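Local coordinates for protein lectin 2 (Agrocybe aegerita, PDB 4TQJ) that binds carbohydrates and specifically recognises N-acetylglucosamine at the non-reducing end of sugar chains, at residues Asp65-Gly70 and Gly146-Gly151; Ile63-Thr66 and Gly72-Val75; Ala121-Thr126 and Val139-Asn144. The protein carries 1 engineered substitution. One frame throughout, in Å; residues are numbered along the deposited sequence.

Interaction 1: Asp65-Gly70 and Gly146-Gly151; sequences DTTGTG and GGLNFG
Thr-66, Thr-67, Leu-148 and Phe-150 meet where two adjacent blades of a beta propeller face each other. The loop 65-70 joins the first two strands of one blade, while 146-151 joins the last two strands of the next; its residues Gly-146 to Asn-149 form a type I' turn. Direct contact between the segments is van der Waals packing and small, 153 Å² in all. Methyl CD2 of Leu-148 does most of the touching: it lies 3.5 Å from OG1 of Thr-66 and 4.0 Å from CG2 of Thr-67. CG of Leu-148 stands anti to its carbonyl carbon (chi1 -63°), which brings CD2 up to the other loop, beside the Thr-67 side chain and pointing the same way. Phe-150 offers a ring edge, not a face: its CZ is 4.4 Å from CB of Thr-66, which sits near the ring plane. The same ring also packs on Val-100 and Ile-101 of strand 98-101.

The polar link is made by two waters. Water 1 donates to Thr-66 O (2.7 Å) and accepts from Leu-148 N, so the backbones are bridged through one molecule; Thr-66 O has a further donor in Asn-144 ND2. Water 2 repeats the pattern, from Thr-67 O (2.6 Å) to Gly-147 N (3.1 Å).

The shape of 65-70 is set from within by an Asx turn. Asp-65 OD1 accepts from Thr-67 N and Gly-68 N, both on the same face of the carboxylate. At the backbone angles of Gly-68 a side chain would strike the preceding carbonyl oxygen. The other carboxylate oxygen, OD2, takes Gly-70 N at 2.6 Å, met 42° out of the carboxylate plane.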
loop_
_atom_site.group_PDB
_atom_site.type_symbol
_atom_site.label_atom_id
_atom_site.label_comp_id
_atom_site.label_asym_id
_atom_site.label_seq_id
_atom_site.Cartn_x
_atom_site.Cartn_y
_atom_site.Cartn_z
ATOM N N ASP A 65 1.631 -1.697 -13.750
ATOM C CA ASP A 65 0.348 -1.018 -13.703
ATOM C C ASP A 65 -0.094 -0.735 -15.131
ATOM O O ASP A 65 0.367 0.223 -15.758
ATOM C CB ASP A 65 0.432 0.280 -12.890
ATOM C CG ASP A 65 -0.926 0.974 -12.761
ATOM O OD1 ASP A 65 -1.917 0.399 -13.235
ATOM O OD2 ASP A 65 -1.004 2.076 -12.183
ATOM N N THR A 66 -0.968 -1.587 -15.648
ATOM C CA THR A 66 -1.464 -1.444 -17.007
ATOM C C THR A 66 -2.760 -0.643 -17.101
ATOM O O THR A 66 -3.255 -0.405 -18.198
ATOM C CB THR A 66 -1.712 -2.810 -17.662
ATOM O OG1 THR A 66 -2.809 -3.453 -17.007
ATOM C CG2 THR A 66 -0.467 -3.688 -17.564
ATOM N N THR A 67 -3.312 -0.225 -15.972
ATOM C CA THR A 67 -4.608 0.456 -16.010
ATOM C C THR A 67 -4.533 1.894 -15.528
ATOM O O THR A 67 -5.390 2.702 -15.857
ATOM C CB THR A 67 -5.676 -0.286 -15.190
ATOM O OG1 THR A 67 -5.291 -0.325 -13.807
ATOM C CG2 THR A 67 -5.872 -1.702 -15.719
ATOM N N GLY A 68 -3.518 2.205 -14.732
ATOM C CA GLY A 68 -3.311 3.559 -14.266
ATOM C C GLY A 68 -3.839 3.798 -12.866
ATOM O O GLY A 68 -3.824 4.929 -12.382
ATOM N N THR A 69 -4.299 2.738 -12.210
ATOM C CA THR A 69 -4.824 2.841 -10.847
ATOM C C THR A 69 -3.736 2.987 -9.790
ATOM O O THR A 69 -4.002 3.401 -8.662
ATOM C CB THR A 69 -5.635 1.596 -10.474
ATOM O OG1 THR A 69 -4.782 0.445 -10.528
ATOM C CG2 THR A 69 -6.785 1.406 -11.439
ATOM N N GLY A 70 -2.512 2.620 -10.148
ATOM C CA GLY A 70 -1.433 2.591 -9.185
ATOM C C GLY A 70 -1.298 1.204 -8.594
ATOM O O GLY A 70 -0.420 0.956 -7.774
ATOM N N GLY A 146 -5.345 3.033 -22.468
ATOM C CA GLY A 146 -6.414 2.991 -21.491
ATOM C C GLY A 146 -7.409 1.864 -21.709
ATOM O O GLY A 146 -7.689 1.472 -22.850
ATOM N N GLY A 147 -7.943 1.347 -20.605
ATOM C CA GLY A 147 -8.975 0.321 -20.641
ATOM C C GLY A 147 -8.495 -0.988 -21.233
ATOM O O GLY A 147 -9.299 -1.790 -21.719
ATOM N N LEU A 148 -7.179 -1.200 -21.191
ATOM C CA LEU A 148 -6.560 -2.394 -21.753
ATOM C C LEU A 148 -6.614 -2.416 -23.281
ATOM O O LEU A 148 -6.461 -3.466 -23.903
ATOM C CB LEU A 148 -7.154 -3.679 -21.159
ATOM C CG LEU A 148 -6.979 -3.925 -19.649
ATOM C CD1 LEU A 148 -7.420 -5.336 -19.286
ATOM C CD2 LEU A 148 -5.550 -3.700 -19.178
ATOM N N ASN A 149 -6.830 -1.251 -23.883
ATOM C CA ASN A 149 -6.669 -1.112 -25.320
ATOM C C ASN A 149 -5.242 -0.686 -25.610
ATOM O O ASN A 149 -4.795 0.369 -25.162
ATOM C CB ASN A 149 -7.655 -0.091 -25.905
ATOM C CG ASN A 149 -9.100 -0.490 -25.687
ATOM O OD1 ASN A 149 -9.786 0.052 -24.817
ATOM N ND2 ASN A 149 -9.562 -1.456 -26.461
ATOM N N PHE A 150 -4.525 -1.528 -26.340
ATOM C CA PHE A 150 -3.153 -1.238 -26.700
ATOM C C PHE A 150 -3.048 -0.923 -28.186
ATOM O O PHE A 150 -3.521 -1.683 -29.031
ATOM C CB PHE A 150 -2.247 -2.410 -26.311
ATOM C CG PHE A 150 -1.984 -2.497 -24.832
ATOM C CD1 PHE A 150 -0.852 -1.917 -24.283
ATOM C CD2 PHE A 150 -2.885 -3.130 -23.989
ATOM C CE1 PHE A 150 -0.617 -1.989 -22.926
ATOM C CE2 PHE A 150 -2.653 -3.204 -22.626
ATOM C CZ PHE A 150 -1.523 -2.631 -22.095
ATOM N N GLY A 151 -2.438 0.214 -28.496
ATOM C CA GLY A 151 -2.202 0.602 -29.873
ATOM C C GLY A 151 -1.461 -0.461 -30.662
ATOM O O GLY A 151 -1.025 -1.470 -30.106
HETATM O O HOH W 1 -5.133 0.257 -20.093
HETATM O O HOH W 2 -7.167 2.181 -17.723
#

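Interaction 2: Ile63-Thr66 and Gly72-Val75; sequences IADT and GDIV
With OG1 of Thr-66 between its own backbone N and carbonyl carbon (chi1 68°), and CG of Asp-73 anti to its carbonyl carbon (chi1 -51°), hydroxyl and carboxylate converge at the loop end of a beta hairpin. OD2 of Asp-73 then receives two donors from one residue. Thr-66 N, 2.9 Å from OD2, comes nearly in line with the C-O bond, whereas Thr-66 OG1, also 2.9 Å from OD2, donates from above the carboxylate plane. This double grip ties the first residues beyond strand 60-64 to the start of strand 73-77. The other oxygen, OD1, accepts from Asn-87 N, so Asp-73 joins three parts of the blade. Asp-65 OD1 lies 3.9 Å from Asp-73 OD2; the amide donors around both carboxylates, including Gly-70 N on Asp-65, probably temper this like-charge approach.

Ala-64 and Asp-73 form an antiparallel hydrogen-bonded pair. Ala-64 N donates to Asp-73 O at 3.0 Å and Asp-73 N donates to Ala-64 O at 2.8 Å. Next to it, Ile-63 and Ile-74 are a non-hydrogen-bonded pair, and Ile-63 CA makes a C-H...O contact with Asp-73 O at 3.3 Å. Beyond the paired residues, CG2 of Thr-66 and CG2 of Val-75 meet tip to tip at 3.7 Å.

The hairpin lies between neighbouring blades: Ile-63 and Ile-74 pack on Val-22 and Phe-24 of strand 20-25, Ala-64 and Val-75 on Leu-120 of strand 117-121, while strand 82-85 continues the sheet.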
loop_
_atom_site.group_PDB
_atom_site.type_symbol
_atom_site.label_atom_id
_atom_site.label_comp_id
_atom_site.label_asym_id
_atom_site.label_seq_id
_atom_site.Cartn_x
_atom_site.Cartn_y
_atom_site.Cartn_z
ATOM N N ILE A 63 5.013 -7.906 -13.594
ATOM C CA ILE A 63 4.004 -7.119 -12.890
ATOM C C ILE A 63 4.151 -5.672 -13.322
ATOM O O ILE A 63 5.259 -5.132 -13.315
ATOM C CB ILE A 63 4.205 -7.142 -11.367
ATOM C CG1 ILE A 63 4.095 -8.560 -10.826
ATOM C CG2 ILE A 63 3.173 -6.247 -10.681
ATOM C CD1 ILE A 63 2.683 -8.910 -10.411
ATOM N N ALA A 64 3.053 -5.046 -13.728
ATOM C CA ALA A 64 3.079 -3.615 -14.016
ATOM C C ALA A 64 1.689 -3.009 -13.916
ATOM O O ALA A 64 0.684 -3.720 -13.982
ATOM C CB ALA A 64 3.684 -3.354 -15.391
ATOM N N ASP A 65 1.631 -1.697 -13.750
ATOM C CA ASP A 65 0.348 -1.018 -13.703
ATOM C C ASP A 65 -0.094 -0.735 -15.131
ATOM O O ASP A 65 0.367 0.223 -15.758
ATOM C CB ASP A 65 0.432 0.280 -12.890
ATOM C CG ASP A 65 -0.926 0.974 -12.761
ATOM O OD1 ASP A 65 -1.917 0.399 -13.235
ATOM O OD2 ASP A 65 -1.004 2.076 -12.183
ATOM N N THR A 66 -0.968 -1.587 -15.648
ATOM C CA THR A 66 -1.464 -1.444 -17.007
ATOM C C THR A 66 -2.760 -0.643 -17.101
ATOM O O THR A 66 -3.255 -0.405 -18.198
ATOM C CB THR A 66 -1.712 -2.810 -17.662
ATOM O OG1 THR A 66 -2.809 -3.453 -17.007
ATOM C CG2 THR A 66 -0.467 -3.688 -17.564
ATOM N N GLY A 72 -0.535 -2.832 -9.209
ATOM C CA GLY A 72 0.161 -3.696 -10.141
ATOM C C GLY A 72 -0.629 -4.900 -10.610
ATOM O O GLY A 72 -1.193 -5.646 -9.813
ATOM N N ASP A 73 -0.648 -5.089 -11.922
ATOM C CA ASP A 73 -1.382 -6.159 -12.560
ATOM C C ASP A 73 -0.416 -7.228 -13.011
ATOM O O ASP A 73 0.767 -6.942 -13.229
ATOM C CB ASP A 73 -2.103 -5.614 -13.787
ATOM C CG ASP A 73 -2.906 -4.377 -13.473
ATOM O OD1 ASP A 73 -3.758 -4.453 -12.567
ATOM O OD2 ASP A 73 -2.670 -3.332 -14.116
ATOM N N ILE A 74 -0.925 -8.449 -13.162
ATOM C CA ILE A 74 -0.141 -9.555 -13.687
ATOM C C ILE A 74 -0.136 -9.489 -15.195
ATOM O O ILE A 74 -1.191 -9.394 -15.818
ATOM C CB ILE A 74 -0.747 -10.905 -13.300
ATOM C CG1 ILE A 74 -1.011 -10.963 -11.797
ATOM C CG2 ILE A 74 0.160 -12.038 -13.744
ATOM C CD1 ILE A 74 0.215 -10.843 -10.969
ATOM N N VAL A 75 1.055 -9.541 -15.789
ATOM C CA VAL A 75 1.172 -9.499 -17.235
ATOM C C VAL A 75 1.999 -10.680 -17.730
ATOM O O VAL A 75 3.103 -10.927 -17.237
ATOM C CB VAL A 75 1.833 -8.199 -17.711
ATOM C CG1 VAL A 75 1.826 -8.143 -19.225
ATOM C CG2 VAL A 75 1.146 -6.973 -17.106
#

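Interaction 3: Ala121-Thr126 and Val139-Asn144; sequences ADIRKT and VLVSRN. Engineered in segment 121-126: Thr-126 (natural residue Ile).
Asn-144 O is approached by Arg-124 from across the contact, by a water and by Arg-128. NH2 of Arg-124 gives it a weak bond, 3.0 Å and bent to 134°, with the oxygen in plane at the edge of the guanidinium. Water 3 donates to Asn-144 O at 3.1 Å and accepts from Arg-124 NH1, closing a second route between the same groups; the bond from Arg-128 NH2 is weak too. The Arg-124 chain folds at chi3 (-63°), and its NE makes a salt bridge with Asp-130.

Arg-143 crosses Arg-124 at about a right angle. Its CG sits 3.5 Å from Arg-124 NE, over one guanidinium face, and OG1 of the engineered Thr-126 lies over the opposite face, toward its rim. Arg-124 NE is 3.9 Å from Arg-143 NE; Asp-130 probably offsets this like-charge approach.

Within this propeller blade, the type I turn from Asp-122 to Lys-125 follows the first strand and packs against the third strand and the residues after it. Asp-122 OD1 accepts Thr-126 N at 2.7 Å through its syn lone pair. Deeper in, Ile-123 CD1 meets Val-141 of the third strand tip to tip, 4.0 Å from both CG1 and CG2.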
loop_
_atom_site.group_PDB
_atom_site.type_symbol
_atom_site.label_atom_id
_atom_site.label_comp_id
_atom_site.label_asym_id
_atom_site.label_seq_id
_atom_site.Cartn_x
_atom_site.Cartn_y
_atom_site.Cartn_z
ATOM N N ALA A 121 6.766 -0.506 -19.371
ATOM C CA ALA A 121 7.270 0.769 -18.867
ATOM C C ALA A 121 6.407 1.952 -19.308
ATOM O O ALA A 121 5.913 1.991 -20.430
ATOM C CB ALA A 121 8.717 0.974 -19.326
ATOM N N ASP A 122 6.252 2.918 -18.412
ATOM C CA ASP A 122 5.523 4.150 -18.695
ATOM C C ASP A 122 6.431 5.134 -19.417
ATOM O O ASP A 122 6.827 6.149 -18.861
ATOM C CB ASP A 122 5.023 4.755 -17.387
ATOM C CG ASP A 122 4.161 5.994 -17.595
ATOM O OD1 ASP A 122 3.780 6.297 -18.748
ATOM O OD2 ASP A 122 3.859 6.654 -16.580
ATOM N N ILE A 123 6.772 4.817 -20.659
ATOM C CA ILE A 123 7.732 5.621 -21.409
ATOM C C ILE A 123 7.177 6.982 -21.821
ATOM O O ILE A 123 7.936 7.869 -22.215
ATOM C CB ILE A 123 8.245 4.870 -22.640
ATOM C CG1 ILE A 123 7.089 4.242 -23.395
ATOM C CG2 ILE A 123 9.210 3.749 -22.233
ATOM C CD1 ILE A 123 7.551 3.300 -24.467
ATOM N N ARG A 124 5.862 7.153 -21.723
ATOM C CA ARG A 124 5.232 8.430 -22.078
ATOM C C ARG A 124 4.817 9.247 -20.856
ATOM O O ARG A 124 4.242 10.330 -20.986
ATOM C CB ARG A 124 4.041 8.203 -23.014
ATOM C CG ARG A 124 4.446 7.741 -24.420
ATOM C CD ARG A 124 3.235 7.424 -25.306
ATOM N NE ARG A 124 2.452 6.320 -24.765
ATOM C CZ ARG A 124 1.149 6.378 -24.500
ATOM N NH1 ARG A 124 0.460 7.493 -24.745
ATOM N NH2 ARG A 124 0.533 5.319 -23.993
ATOM N N LYS A 125 5.133 8.725 -19.672
ATOM C CA LYS A 125 4.752 9.338 -18.403
ATOM C C LYS A 125 3.256 9.642 -18.299
ATOM O O LYS A 125 2.871 10.747 -17.928
ATOM C CB LYS A 125 5.576 10.603 -18.125
ATOM C CG LYS A 125 7.033 10.323 -17.804
ATOM C CD LYS A 125 7.403 10.784 -16.398
ATOM C CE LYS A 125 7.525 12.302 -16.324
ATOM N NZ LYS A 125 7.802 12.762 -14.937
ATOM N N THR A 126 2.415 8.657 -18.604
ATOM C CA THR A 126 0.968 8.840 -18.474
ATOM C C THR A 126 0.372 8.082 -17.286
ATOM O O THR A 126 -0.833 8.152 -17.045
ATOM C CB THR A 126 0.207 8.487 -19.775
ATOM O OG1 THR A 126 0.453 7.120 -20.145
ATOM C CG2 THR A 126 0.648 9.398 -20.901
ATOM N N VAL A 139 13.187 -1.647 -31.915
ATOM C CA VAL A 139 12.368 -1.473 -30.723
ATOM C C VAL A 139 10.921 -1.308 -31.135
ATOM O O VAL A 139 10.573 -0.341 -31.806
ATOM C CB VAL A 139 12.766 -0.211 -29.957
ATOM C CG1 VAL A 139 11.920 -0.053 -28.689
ATOM C CG2 VAL A 139 14.244 -0.240 -29.638
ATOM N N LEU A 140 10.089 -2.267 -30.744
ATOM C CA LEU A 140 8.667 -2.219 -31.027
ATOM C C LEU A 140 7.955 -1.720 -29.791
ATOM O O LEU A 140 8.221 -2.198 -28.685
ATOM C CB LEU A 140 8.131 -3.615 -31.363
ATOM C CG LEU A 140 8.336 -4.186 -32.762
ATOM C CD1 LEU A 140 7.846 -3.207 -33.802
ATOM C CD2 LEU A 140 9.793 -4.550 -33.001
ATOM N N VAL A 141 7.058 -0.759 -29.975
ATOM C CA VAL A 141 6.254 -0.249 -28.876
ATOM C C VAL A 141 4.764 -0.359 -29.197
ATOM O O VAL A 141 4.332 -0.049 -30.309
ATOM C CB VAL A 141 6.610 1.217 -28.546
ATOM C CG1 VAL A 141 5.554 1.842 -27.647
ATOM C CG2 VAL A 141 7.971 1.296 -27.888
ATOM N N SER A 142 3.985 -0.827 -28.230
ATOM C CA SER A 142 2.537 -0.694 -28.318
ATOM C C SER A 142 2.091 0.217 -27.198
ATOM O O SER A 142 2.266 -0.094 -26.021
ATOM C CB SER A 142 1.820 -2.043 -28.227
ATOM O OG SER A 142 0.490 -1.850 -27.761
ATOM N N ARG A 143 1.541 1.364 -27.574
ATOM C CA ARG A 143 1.102 2.342 -26.604
ATOM C C ARG A 143 -0.115 1.824 -25.836
ATOM O O ARG A 143 -1.044 1.253 -26.414
ATOM C CB ARG A 143 0.828 3.692 -27.286
ATOM C CG ARG A 143 2.112 4.432 -27.661
ATOM C CD ARG A 143 1.981 5.367 -28.855
ATOM N NE ARG A 143 1.415 6.664 -28.504
ATOM C CZ ARG A 143 1.790 7.820 -29.047
ATOM N NH1 ARG A 143 2.750 7.858 -29.958
ATOM N NH2 ARG A 143 1.209 8.949 -28.662
ATOM N N ASN A 144 -0.088 2.025 -24.526
ATOM C CA ASN A 144 -1.200 1.666 -23.660
ATOM C C ASN A 144 -2.210 2.797 -23.683
ATOM O O ASN A 144 -1.972 3.861 -23.114
ATOM C CB ASN A 144 -0.694 1.441 -22.231
ATOM C CG ASN A 144 -1.799 1.018 -21.267
ATOM O OD1 ASN A 144 -2.980 1.284 -21.493
ATOM N ND2 ASN A 144 -1.409 0.360 -20.177
HETATM O O HOH W 3 -2.469 6.527 -24.700
#

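Interactions 2 and 3 each lie within one blade, in consecutive propeller blades, and interaction 1 spans the gap between those blades. Interaction 1 shares Asp-65 and Thr-66 with interaction 2, their centres about 9 Å apart. Interaction 3 lies about 11 Å from interaction 1, centre to centre, and about 14 Å from interaction 2. Thr-66 O and Asn-144 ND2, 2.8 Å apart in a probable hydrogen bond, connect all three. A second tie links interactions 1 and 3: Gly-151 N lies 2.7 Å from Arg-143 O, probably also hydrogen-bonded. The contacts involve protein atoms and water, and what their geometry documents is blade construction and blade-to-blade packing.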